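Side-chain contacts in alpha-fucosidase (Bifidobacterium bifidum, PDB 2EAB), which probably removes alpha-1,2-linked L-fucose from glycans by hydrolysis, the chain being the catalytic piece of a longer protein: residues 366-371 with 744-749; 752-755 with 759-762; 332-337 with 378-383. One frame throughout, in Å; residues are numbered along the deposited sequence.

All three contacts lie within the family 95 catalytic region. Helix 365-386 supplies one side of contact 1 with residues 366-371 and one side of contact 3 with residues 378-383; the centres of these contacts are 16 Å apart, and their nearest atoms are about 7 Å apart. Contact 2 follows contact 1 along the chain and touches it: NE2 of Gln748 lies 3.1 Å from OD1 of Asp759, a probable hydrogen bond. Contacts 2 and 3 do not touch, their nearest atoms being about 5 Å apart. Contact 3 comes nearest to an annotated site: the side chain of Arg380 is about 10 Å from that of Ser386, a calcium ligand.

Contact 1 (366-371 with 744-749); sequences AQKREL and LVELQL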
ATOM      1  N   ALA A 366      10.639   6.487  26.872  1.00 11.87           N
ATOM      2  CA  ALA A 366      11.477   5.617  26.044  1.00 11.34           C
ATOM      3  C   ALA A 366      10.668   4.472  25.427  1.00 11.03           C
ATOM      4  O   ALA A 366      10.871   4.113  24.262  1.00 10.70           O
ATOM      5  CB  ALA A 366      12.642   5.069  26.854  1.00 11.47           C
ATOM      6  N   GLN A 367       9.752   3.912  26.213  1.00 10.71           N
ATOM      7  CA  GLN A 367       8.880   2.831  25.750  1.00 10.73           C
ATOM      8  C   GLN A 367       7.859   3.295  24.715  1.00 10.35           C
ATOM      9  O   GLN A 367       7.598   2.584  23.737  1.00 10.21           O
ATOM     10  CB  GLN A 367       8.192   2.159  26.934  1.00 10.98           C
ATOM     11  CG  GLN A 367       9.136   1.282  27.745  1.00 12.27           C
ATOM     12  CD  GLN A 367       8.547   0.829  29.068  1.00 13.07           C
ATOM     13  OE1 GLN A 367       7.529   1.345  29.522  1.00 13.29           O
ATOM     14  NE2 GLN A 367       9.202  -0.142  29.700  1.00 15.06           N
ATOM     15  N   LYS A 368       7.289   4.480  24.916  1.00 10.00           N
ATOM     16  CA  LYS A 368       6.412   5.071  23.901  1.00 10.03           C
ATOM     17  C   LYS A 368       7.165   5.257  22.587  1.00  9.76           C
ATOM     18  O   LYS A 368       6.657   4.913  21.519  1.00  9.66           O
ATOM     19  CB  LYS A 368       5.820   6.406  24.361  1.00 10.16           C
ATOM     20  CG  LYS A 368       4.751   6.283  25.441  1.00 10.17           C
ATOM     21  CD  LYS A 368       4.026   7.601  25.665  1.00 10.75           C
ATOM     22  CE  LYS A 368       3.052   7.914  24.528  1.00 11.04           C
ATOM     23  NZ  LYS A 368       2.477   9.277  24.649  1.00 11.62           N
ATOM     24  N   ARG A 369       8.383   5.784  22.663  1.00  9.75           N
ATOM     25  CA  ARG A 369       9.199   5.952  21.467  1.00  9.84           C
ATOM     26  C   ARG A 369       9.570   4.608  20.845  1.00  9.74           C
ATOM     27  O   ARG A 369       9.655   4.497  19.622  1.00  9.38           O
ATOM     28  CB  ARG A 369      10.446   6.793  21.760  1.00 10.29           C
ATOM     29  CG  ARG A 369      10.165   8.193  22.328  1.00 11.23           C
ATOM     30  CD  ARG A 369       9.235   9.051  21.456  1.00 13.84           C
ATOM     31  NE  ARG A 369       8.785  10.232  22.198  1.00 17.36           N
ATOM     32  CZ  ARG A 369       7.556  10.419  22.682  1.00 17.33           C
ATOM     33  NH1 ARG A 369       6.594   9.524  22.492  1.00 16.27           N
ATOM     34  NH2 ARG A 369       7.278  11.528  23.351  1.00 18.83           N
ATOM     35  N   GLU A 370       9.771   3.584  21.675  1.00  9.44           N
ATOM     36  CA  GLU A 370      10.013   2.238  21.150  1.00  9.65           C
ATOM     37  C   GLU A 370       8.840   1.731  20.312  1.00  9.19           C
ATOM     38  O   GLU A 370       9.042   1.276  19.186  1.00  9.10           O
ATOM     39  CB  GLU A 370      10.361   1.233  22.253  1.00  9.60           C
ATOM     40  CG  GLU A 370      10.600  -0.178  21.699  1.00 10.16           C
ATOM     41  CD  GLU A 370      11.043  -1.194  22.738  1.00 10.39           C
ATOM     42  OE1 GLU A 370      11.260  -0.816  23.909  1.00 11.91           O
ATOM     43  OE2 GLU A 370      11.171  -2.381  22.372  1.00 11.24           O
ATOM     44  N   LEU A 371       7.626   1.812  20.848  1.00  8.93           N
ATOM     45  CA  LEU A 371       6.464   1.323  20.100  1.00  8.93           C
ATOM     46  C   LEU A 371       6.223   2.139  18.830  1.00  8.55           C
ATOM     47  O   LEU A 371       5.964   1.578  17.763  1.00  8.61           O
ATOM     48  CB  LEU A 371       5.200   1.275  20.968  1.00  9.19           C
ATOM     49  CG  LEU A 371       4.018   0.536  20.321  1.00  9.70           C
ATOM     50  CD1 LEU A 371       4.355  -0.922  20.025  1.00 11.07           C
ATOM     51  CD2 LEU A 371       2.765   0.625  21.170  1.00 10.00           C
ATOM     52  N   LEU A 744      -3.089  11.299  16.711  1.00  8.23           N
ATOM     53  CA  LEU A 744      -3.701  10.264  15.880  1.00  8.42           C
ATOM     54  C   LEU A 744      -2.827   9.014  15.781  1.00  8.44           C
ATOM     55  O   LEU A 744      -3.349   7.900  15.773  1.00  8.50           O
ATOM     56  CB  LEU A 744      -4.072  10.807  14.496  1.00  8.63           C
ATOM     57  CG  LEU A 744      -5.233  11.807  14.506  1.00  8.74           C
ATOM     58  CD1 LEU A 744      -5.234  12.600  13.220  1.00 10.49           C
ATOM     59  CD2 LEU A 744      -6.592  11.133  14.728  1.00 10.72           C
ATOM     60  N   VAL A 745      -1.507   9.191  15.719  1.00  8.31           N
ATOM     61  CA  VAL A 745      -0.584   8.058  15.795  1.00  8.75           C
ATOM     62  C   VAL A 745      -0.782   7.307  17.117  1.00  8.55           C
ATOM     63  O   VAL A 745      -0.883   6.081  17.132  1.00  8.26           O
ATOM     64  CB  VAL A 745       0.893   8.496  15.630  1.00  8.74           C
ATOM     65  CG1 VAL A 745       1.841   7.336  15.920  1.00  9.88           C
ATOM     66  CG2 VAL A 745       1.143   9.035  14.225  1.00  9.81           C
ATOM     67  N   GLU A 746      -0.870   8.053  18.217  1.00  8.68           N
ATOM     68  CA  GLU A 746      -1.122   7.469  19.536  1.00  9.11           C
ATOM     69  C   GLU A 746      -2.398   6.643  19.527  1.00  8.81           C
ATOM     70  O   GLU A 746      -2.430   5.528  20.050  1.00  9.00           O
ATOM     71  CB  GLU A 746      -1.287   8.561  20.582  1.00  9.78           C
ATOM     72  CG  GLU A 746      -0.030   9.186  21.108  1.00 11.91           C
ATOM     73  CD  GLU A 746      -0.335  10.142  22.248  1.00 13.94           C
ATOM     74  OE1 GLU A 746      -1.211  11.017  22.076  1.00 14.72           O
ATOM     75  OE2 GLU A 746       0.292  10.013  23.321  1.00 15.94           O
ATOM     76  N   LEU A 747      -3.449   7.206  18.939  1.00  8.51           N
ATOM     77  CA  LEU A 747      -4.735   6.524  18.885  1.00  8.69           C
ATOM     78  C   LEU A 747      -4.690   5.269  18.023  1.00  8.34           C
ATOM     79  O   LEU A 747      -5.321   4.269  18.368  1.00  8.37           O
ATOM     80  CB  LEU A 747      -5.845   7.473  18.438  1.00  9.27           C
ATOM     81  CG  LEU A 747      -6.259   8.529  19.473  1.00 10.06           C
ATOM     82  CD1 LEU A 747      -7.104   9.625  18.841  1.00 11.23           C
ATOM     83  CD2 LEU A 747      -6.983   7.900  20.665  1.00 11.88           C
ATOM     84  N   GLN A 748      -3.946   5.307  16.914  1.00  8.05           N
ATOM     85  CA  GLN A 748      -3.765   4.112  16.093  1.00  7.95           C
ATOM     86  C   GLN A 748      -3.076   3.003  16.884  1.00  7.95           C
ATOM     87  O   GLN A 748      -3.498   1.847  16.848  1.00  7.83           O
ATOM     88  CB  GLN A 748      -2.980   4.407  14.813  1.00  7.85           C
ATOM     89  CG  GLN A 748      -2.834   3.161  13.934  1.00  8.75           C
ATOM     90  CD  GLN A 748      -2.024   3.387  12.677  1.00  8.24           C
ATOM     91  OE1 GLN A 748      -1.123   4.222  12.642  1.00  8.78           O
ATOM     92  NE2 GLN A 748      -2.331   2.622  11.634  1.00  8.79           N
ATOM     93  N   LEU A 749      -2.021   3.361  17.609  1.00  8.06           N
ATOM     94  CA  LEU A 749      -1.281   2.380  18.388  1.00  8.60           C
ATOM     95  C   LEU A 749      -2.139   1.794  19.507  1.00  8.53           C
ATOM     96  O   LEU A 749      -2.053   0.605  19.792  1.00  9.07           O
ATOM     97  CB  LEU A 749       0.026   2.977  18.926  1.00  8.65           C
ATOM     98  CG  LEU A 749       1.250   2.798  18.014  1.00  9.23           C
ATOM     99  CD1 LEU A 749       0.997   3.264  16.575  1.00  9.41           C
ATOM    100  CD2 LEU A 749       2.459   3.514  18.580  1.00  9.38           C
TER
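Lys368 and Glu746 form the polar link between the two helical segments, a salt bridge in which NZ of Lys368 donates to OE2 of Glu746 over 2.7 Å. The ammonium group meets this oxygen nearly end-on, along the line of its bond to CD, and the two side chains slant across each other. Neither leaves its own helix in the direction of the other, so the meeting depends on the reach of the chains. The lysine chain bends at its third torsion (chi3 74°), while that of Glu746 runs extended from CG outward. The result spans a backbone separation of 9.0 Å between the CA atoms of Lys368 and Glu746. NZ also hydrogen-bonds to the hydroxyl of Tyr742, one turn before Glu746, so two partners on the same helix grip the ammonium group. NH1 of Arg369 stays 6.4 Å from OE2 of Glu746 and forms its salt bridge with Glu372 instead, so its influence on the Glu746 carboxylate is probably weak.

One turn further along both helices the contact becomes apolar. Leu371 and Leu749 point at each other and meet tip to tip, with CG of Leu371 3.8 Å from CD2 of Leu749. CD2 of Leu371 approaches that same methyl at 3.9 Å, so a single methyl of Leu749 fits against the branch of its partner. Here the CA atoms of Leu371 and Leu749 are 8.0 Å apart, closer than at the salt bridge. Tyr358 of helix 351-360 touches both leucines and Glu746, bridging the apolar and charged ends. The contact joins two helices far apart in sequence, 365-386 and 738-751, of the family 95 catalytic domain, whose fold is an (alpha/alpha)6 barrel.

Contact 2 (752-755 with 759-762); sequences AMYA and DYHA
The rings of Tyr754 and Tyr760 form an offset stack, with centroids 4.4 Å apart and planes only 12° from parallel. Although the ring planes are nearly parallel, the two side chains cross at about a right angle. The offset of the stack places CD2 of Tyr760 over the rim of the Tyr754 ring, 3.2 Å from CE1, while CB of Tyr760 sits over the face of that ring, 3.7 Å from its centroid. Tyr760 reaches this place with CG between its own backbone N and carbonyl carbon (chi1 76°), which brings the ring back over the facing segment. Its other face receives Ala752 in a CH-pi contact, CA being 3.8 Å from the centroid, so the ring is sandwiched between alanine backbone and tyrosine ring.

Beside the Tyr760 ring, Met753 and Asp759 make a single beta bridge within the loop joining helices 738-751 and 767-780 of the catalytic (alpha/alpha)6 barrel. The accompanying bond from N of Tyr760 to O of Ala752 measures 2.8 Å, with an N-H...O angle of 151° and its donor lifted out of the carbonyl plane. The bent chain of Met753 lays SD 3.9 Å from N of Asp759. At the hydroxyl end of Tyr754, OH hydrogen-bonds to O of Thr34 and lies 3.6 Å from CB of Ala762, the residue that follows a cis peptide bond.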
ATOM      1  N   ALA A 752      -5.783   0.254  17.166  1.00  8.40           N
ATOM      2  CA  ALA A 752      -5.776  -0.350  15.829  1.00  7.77           C
ATOM      3  C   ALA A 752      -4.538  -1.200  15.540  1.00  7.65           C
ATOM      4  O   ALA A 752      -4.206  -1.453  14.376  1.00  7.40           O
ATOM      5  CB  ALA A 752      -5.981   0.720  14.748  1.00  8.06           C
ATOM      6  N   MET A 753      -3.872  -1.663  16.597  1.00  7.67           N
ATOM      7  CA  MET A 753      -2.725  -2.549  16.451  1.00  7.90           C
ATOM      8  C   MET A 753      -2.899  -3.811  17.280  1.00  8.02           C
ATOM      9  O   MET A 753      -3.192  -3.739  18.477  1.00  8.54           O
ATOM     10  CB  MET A 753      -1.442  -1.834  16.879  1.00  7.97           C
ATOM     11  CG  MET A 753      -1.018  -0.724  15.941  1.00  8.49           C
ATOM     12  SD  MET A 753      -0.312  -1.398  14.432  1.00  9.40           S
ATOM     13  CE  MET A 753       1.379  -1.535  14.954  1.00 15.86           C
ATOM     14  N   TYR A 754      -2.722  -4.965  16.644  1.00  7.84           N
ATOM     15  CA  TYR A 754      -2.709  -6.234  17.356  1.00  8.00           C
ATOM     16  C   TYR A 754      -1.349  -6.448  18.039  1.00  7.99           C
ATOM     17  O   TYR A 754      -0.413  -5.661  17.842  1.00  7.80           O
ATOM     18  CB  TYR A 754      -3.027  -7.392  16.406  1.00  7.80           C
ATOM     19  CG  TYR A 754      -4.450  -7.460  15.876  1.00  7.31           C
ATOM     20  CD1 TYR A 754      -5.548  -7.145  16.684  1.00  7.90           C
ATOM     21  CD2 TYR A 754      -4.697  -7.891  14.569  1.00  7.26           C
ATOM     22  CE1 TYR A 754      -6.852  -7.234  16.191  1.00  7.80           C
ATOM     23  CE2 TYR A 754      -5.996  -7.988  14.069  1.00  7.74           C
ATOM     24  CZ  TYR A 754      -7.065  -7.655  14.880  1.00  7.52           C
ATOM     25  OH  TYR A 754      -8.345  -7.746  14.371  1.00  7.81           O
ATOM     26  N   ALA A 755      -1.239  -7.520  18.823  1.00  8.31           N
ATOM     27  CA  ALA A 755      -0.015  -7.826  19.573  1.00  8.60           C
ATOM     28  C   ALA A 755       1.211  -8.039  18.689  1.00  8.50           C
ATOM     29  O   ALA A 755       2.338  -7.795  19.127  1.00  8.77           O
ATOM     30  CB  ALA A 755      -0.229  -9.031  20.485  1.00  9.09           C
ATOM     31  N   ASP A 759      -1.842  -3.857  11.812  1.00  6.75           N
ATOM     32  CA  ASP A 759      -2.931  -2.891  11.817  1.00  6.75           C
ATOM     33  C   ASP A 759      -4.258  -3.612  11.668  1.00  6.83           C
ATOM     34  O   ASP A 759      -4.361  -4.600  10.929  1.00  6.78           O
ATOM     35  CB  ASP A 759      -2.748  -1.905  10.661  1.00  6.43           C
ATOM     36  CG  ASP A 759      -3.934  -0.981  10.471  1.00  7.19           C
ATOM     37  OD1 ASP A 759      -4.023   0.041  11.170  1.00  7.44           O
ATOM     38  OD2 ASP A 759      -4.782  -1.264   9.585  1.00  7.00           O
ATOM     39  N   TYR A 760      -5.274  -3.097  12.350  1.00  6.71           N
ATOM     40  CA  TYR A 760      -6.592  -3.675  12.218  1.00  7.35           C
ATOM     41  C   TYR A 760      -7.706  -2.680  11.979  1.00  7.41           C
ATOM     42  O   TYR A 760      -7.630  -1.515  12.377  1.00  7.58           O
ATOM     43  CB  TYR A 760      -6.906  -4.648  13.359  1.00  7.72           C
ATOM     44  CG  TYR A 760      -7.252  -4.090  14.728  1.00  8.15           C
ATOM     45  CD1 TYR A 760      -8.550  -3.677  15.028  1.00  8.82           C
ATOM     46  CD2 TYR A 760      -6.304  -4.062  15.752  1.00  8.46           C
ATOM     47  CE1 TYR A 760      -8.887  -3.219  16.301  1.00  9.27           C
ATOM     48  CE2 TYR A 760      -6.637  -3.612  17.031  1.00  8.72           C
ATOM     49  CZ  TYR A 760      -7.927  -3.189  17.291  1.00  8.83           C
ATOM     50  OH  TYR A 760      -8.286  -2.745  18.545  1.00  9.07           O
ATOM     51  N   HIS A 761      -8.734  -3.191  11.311  1.00  7.57           N
ATOM     52  CA  HIS A 761      -9.909  -2.439  10.912  1.00  7.97           C
ATOM     53  C   HIS A 761     -11.081  -2.480  11.930  1.00  7.89           C
ATOM     54  O   HIS A 761     -11.740  -1.463  12.088  1.00  8.06           O
ATOM     55  CB  HIS A 761     -10.325  -2.885   9.496  1.00  8.10           C
ATOM     56  CG  HIS A 761     -11.534  -2.197   8.947  1.00  8.10           C
ATOM     57  ND1 HIS A 761     -12.820  -2.585   9.263  1.00  8.46           N
ATOM     58  CD2 HIS A 761     -11.657  -1.184   8.054  1.00  8.22           C
ATOM     59  CE1 HIS A 761     -13.679  -1.822   8.610  1.00  9.29           C
ATOM     60  NE2 HIS A 761     -13.000  -0.967   7.867  1.00  9.75           N
ATOM     61  N   ALA A 762     -11.401  -3.593  12.608  1.00  8.02           N
ATOM     62  CA  ALA A 762     -10.916  -4.958  12.419  1.00  7.79           C
ATOM     63  C   ALA A 762     -11.598  -5.573  11.190  1.00  7.49           C
ATOM     64  O   ALA A 762     -12.605  -5.046  10.716  1.00  7.75           O
ATOM     65  CB  ALA A 762     -11.253  -5.778  13.662  1.00  8.16           C
TER

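Contact 3 (332-337 with 378-383); sequences DRVKID and YGRYLT
Val334 packs against the flat end of Arg380, and this van der Waals contact over the guanidinium face carries the junction. CG2 of Val334 stands 3.3 Å above the guanidinium plane, displaced toward its rim, and is 3.6 Å from NE of Arg380. CB of the same valine is 3.7 Å from CZ of Arg380, so a branched aliphatic surface lies against the cation. Arg380 starts out from its helix toward the other segment and then bends at the third torsion (chi3 70°), which turns the guanidinium to offer a face to Val334. Arg333 adds a looser touch, its CB lying 4.0 Å from NH2 of Arg380.

No hydrogen bond joins the two segments; the polar grip on Arg380 comes from backbone carbonyls nearby. NH1 donates to Tyr331 O and NH2 to Ile330 O, both at the end of helix 316-331, while NE donates to Ala435 O. Were Arg380 replaced by alanine, these three carbonyls would probably lose their donor, and a gap would be likely to open against Val334.

Charge pairing does not cross between the segments. Lys335 NZ bridges to Asp332 OD1 at 2.9 Å, approaching from above the carboxylate plane, a salt bridge internal to 332-337, and Arg333 directs its guanidinium away from Arg380 to a salt bridge with Glu439.

The segment 332-337 passes from the end of helix 316-331 into strand 335-337, which pairs with strand 812-819 of the C-terminal beta sheet. Arg380 thus sits where helix 365-386 of the catalytic domain meets that connection. Its guanidinium is held by three hydrogen bonds to carbonyl oxygens and padded over one face by valine. Two of those oxygens lie at the negative end of a helix dipole, which would probably help stabilise the buried positive charge.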
ATOM      1  N   ASP A 332      18.065  -1.045   5.951  1.00  8.53           N
ATOM      2  CA  ASP A 332      18.955  -0.136   6.670  1.00  8.99           C
ATOM      3  C   ASP A 332      19.119   1.248   6.027  1.00  8.75           C
ATOM      4  O   ASP A 332      19.875   2.077   6.536  1.00  9.23           O
ATOM      5  CB  ASP A 332      20.311  -0.802   6.948  1.00  9.66           C
ATOM      6  CG  ASP A 332      20.232  -1.855   8.049  1.00 11.01           C
ATOM      7  OD1 ASP A 332      19.356  -1.742   8.935  1.00 12.87           O
ATOM      8  OD2 ASP A 332      21.064  -2.789   8.035  1.00 14.12           O
ATOM      9  N   ARG A 333      18.389   1.515   4.942  1.00  8.72           N
ATOM     10  CA  ARG A 333      18.456   2.825   4.281  1.00  8.79           C
ATOM     11  C   ARG A 333      17.941   3.955   5.166  1.00  8.79           C
ATOM     12  O   ARG A 333      18.394   5.094   5.043  1.00  8.84           O
ATOM     13  CB  ARG A 333      17.664   2.817   2.978  1.00  8.80           C
ATOM     14  CG  ARG A 333      18.271   1.971   1.885  1.00  8.92           C
ATOM     15  CD  ARG A 333      17.318   1.882   0.725  1.00  9.15           C
ATOM     16  NE  ARG A 333      17.833   1.049  -0.355  1.00  9.65           N
ATOM     17  CZ  ARG A 333      17.168   0.790  -1.476  1.00 10.39           C
ATOM     18  NH1 ARG A 333      15.960   1.301  -1.676  1.00 10.03           N
ATOM     19  NH2 ARG A 333      17.713   0.020  -2.407  1.00 11.61           N
ATOM     20  N   VAL A 334      16.992   3.634   6.041  1.00  8.67           N
ATOM     21  CA  VAL A 334      16.376   4.614   6.917  1.00  8.89           C
ATOM     22  C   VAL A 334      16.711   4.284   8.363  1.00  9.00           C
ATOM     23  O   VAL A 334      16.595   3.135   8.793  1.00  9.17           O
ATOM     24  CB  VAL A 334      14.831   4.667   6.721  1.00  8.74           C
ATOM     25  CG1 VAL A 334      14.170   5.563   7.767  1.00  9.59           C
ATOM     26  CG2 VAL A 334      14.488   5.153   5.323  1.00  8.95           C
ATOM     27  N   LYS A 335      17.133   5.301   9.107  1.00  9.17           N
ATOM     28  CA  LYS A 335      17.326   5.178  10.546  1.00  9.74           C
ATOM     29  C   LYS A 335      16.562   6.295  11.228  1.00  9.71           C
ATOM     30  O   LYS A 335      16.478   7.407  10.705  1.00  9.56           O
ATOM     31  CB  LYS A 335      18.811   5.250  10.906  1.00 10.12           C
ATOM     32  CG  LYS A 335      19.655   4.128  10.315  1.00 11.96           C
ATOM     33  CD  LYS A 335      19.325   2.796  10.980  1.00 14.53           C
ATOM     34  CE  LYS A 335      19.841   1.618  10.181  1.00 16.26           C
ATOM     35  NZ  LYS A 335      19.616   0.343  10.921  1.00 17.90           N
ATOM     36  N   ILE A 336      15.997   5.998  12.391  1.00  9.77           N
ATOM     37  CA  ILE A 336      15.231   6.986  13.133  1.00 10.59           C
ATOM     38  C   ILE A 336      15.499   6.831  14.627  1.00 10.61           C
ATOM     39  O   ILE A 336      15.412   5.726  15.175  1.00 10.63           O
ATOM     40  CB  ILE A 336      13.708   6.935  12.789  1.00 10.36           C
ATOM     41  CG1 ILE A 336      12.957   8.073  13.491  1.00 11.29           C
ATOM     42  CG2 ILE A 336      13.101   5.552  13.094  1.00 11.08           C
ATOM     43  CD1 ILE A 336      11.547   8.303  12.975  1.00 11.63           C
ATOM     44  N   ASP A 337      15.861   7.941  15.264  1.00 11.00           N
ATOM     45  CA  ASP A 337      16.151   7.955  16.695  1.00 11.80           C
ATOM     46  C   ASP A 337      15.315   9.017  17.384  1.00 11.63           C
ATOM     47  O   ASP A 337      15.562  10.218  17.236  1.00 11.60           O
ATOM     48  CB  ASP A 337      17.646   8.193  16.960  1.00 12.64           C
ATOM     49  CG  ASP A 337      18.049   7.908  18.408  1.00 14.90           C
ATOM     50  OD1 ASP A 337      17.171   7.652  19.264  1.00 16.92           O
ATOM     51  OD2 ASP A 337      19.265   7.941  18.690  1.00 18.61           O
ATOM     52  N   TYR A 378       8.148  -1.247  11.013  1.00  7.46           N
ATOM     53  CA  TYR A 378       7.399  -2.422  10.568  1.00  7.35           C
ATOM     54  C   TYR A 378       6.753  -2.183   9.211  1.00  7.31           C
ATOM     55  O   TYR A 378       6.685  -3.100   8.396  1.00  6.98           O
ATOM     56  CB  TYR A 378       6.315  -2.760  11.583  1.00  7.63           C
ATOM     57  CG  TYR A 378       5.811  -4.194  11.644  1.00  7.71           C
ATOM     58  CD1 TYR A 378       6.649  -5.294  11.424  1.00  8.55           C
ATOM     59  CD2 TYR A 378       4.495  -4.437  12.010  1.00  7.85           C
ATOM     60  CE1 TYR A 378       6.154  -6.606  11.545  1.00  8.49           C
ATOM     61  CE2 TYR A 378       4.000  -5.723  12.138  1.00  8.35           C
ATOM     62  CZ  TYR A 378       4.830  -6.799  11.912  1.00  7.93           C
ATOM     63  OH  TYR A 378       4.331  -8.071  12.069  1.00  9.09           O
ATOM     64  N   GLY A 379       6.276  -0.963   8.966  1.00  7.00           N
ATOM     65  CA  GLY A 379       5.680  -0.628   7.680  1.00  6.77           C
ATOM     66  C   GLY A 379       6.684  -0.761   6.554  1.00  6.93           C
ATOM     67  O   GLY A 379       6.337  -1.168   5.448  1.00  7.31           O
ATOM     68  N   ARG A 380       7.934  -0.406   6.834  1.00  6.69           N
ATOM     69  CA  ARG A 380       8.998  -0.592   5.860  1.00  6.80           C
ATOM     70  C   ARG A 380       9.286  -2.082   5.685  1.00  6.69           C
ATOM     71  O   ARG A 380       9.324  -2.582   4.565  1.00  6.87           O
ATOM     72  CB  ARG A 380      10.255   0.182   6.268  1.00  6.78           C
ATOM     73  CG  ARG A 380      10.044   1.694   6.304  1.00  6.47           C
ATOM     74  CD  ARG A 380      11.335   2.477   6.484  1.00  6.85           C
ATOM     75  NE  ARG A 380      12.186   2.425   5.301  1.00  6.73           N
ATOM     76  CZ  ARG A 380      13.259   1.648   5.174  1.00  6.58           C
ATOM     77  NH1 ARG A 380      13.633   0.836   6.160  1.00  7.23           N
ATOM     78  NH2 ARG A 380      13.969   1.694   4.061  1.00  7.13           N
ATOM     79  N   TYR A 381       9.465  -2.784   6.802  1.00  6.80           N
ATOM     80  CA  TYR A 381       9.680  -4.227   6.796  1.00  6.89           C
ATOM     81  C   TYR A 381       8.620  -4.964   5.968  1.00  6.65           C
ATOM     82  O   TYR A 381       8.946  -5.825   5.150  1.00  6.96           O
ATOM     83  CB  TYR A 381       9.698  -4.758   8.239  1.00  7.28           C
ATOM     84  CG  TYR A 381       9.727  -6.260   8.301  1.00  7.08           C
ATOM     85  CD1 TYR A 381      10.929  -6.953   8.224  1.00  7.69           C
ATOM     86  CD2 TYR A 381       8.544  -6.995   8.396  1.00  6.99           C
ATOM     87  CE1 TYR A 381      10.955  -8.341   8.257  1.00  7.63           C
ATOM     88  CE2 TYR A 381       8.559  -8.380   8.425  1.00  7.51           C
ATOM     89  CZ  TYR A 381       9.766  -9.045   8.356  1.00  7.91           C
ATOM     90  OH  TYR A 381       9.781 -10.416   8.380  1.00  7.68           O
ATOM     91  N   LEU A 382       7.354  -4.610   6.187  1.00  6.37           N
ATOM     92  CA  LEU A 382       6.236  -5.302   5.549  1.00  6.53           C
ATOM     93  C   LEU A 382       6.193  -5.047   4.051  1.00  6.60           C
ATOM     94  O   LEU A 382       5.693  -5.889   3.299  1.00  6.75           O
ATOM     95  CB  LEU A 382       4.904  -4.933   6.206  1.00  6.79           C
ATOM     96  CG  LEU A 382       4.698  -5.465   7.629  1.00  6.47           C
ATOM     97  CD1 LEU A 382       3.478  -4.805   8.244  1.00  8.01           C
ATOM     98  CD2 LEU A 382       4.572  -6.997   7.663  1.00  7.26           C
ATOM     99  N   THR A 383       6.722  -3.899   3.619  1.00  6.40           N
ATOM    100  CA  THR A 383       6.869  -3.626   2.192  1.00  6.36           C
ATOM    101  C   THR A 383       7.884  -4.593   1.579  1.00  6.48           C
ATOM    102  O   THR A 383       7.622  -5.211   0.547  1.00  6.62           O
ATOM    103  CB  THR A 383       7.315  -2.172   1.914  1.00  6.27           C
ATOM    104  OG1 THR A 383       6.428  -1.249   2.553  1.00  6.54           O
ATOM    105  CG2 THR A 383       7.315  -1.888   0.423  1.00  6.94           C
TER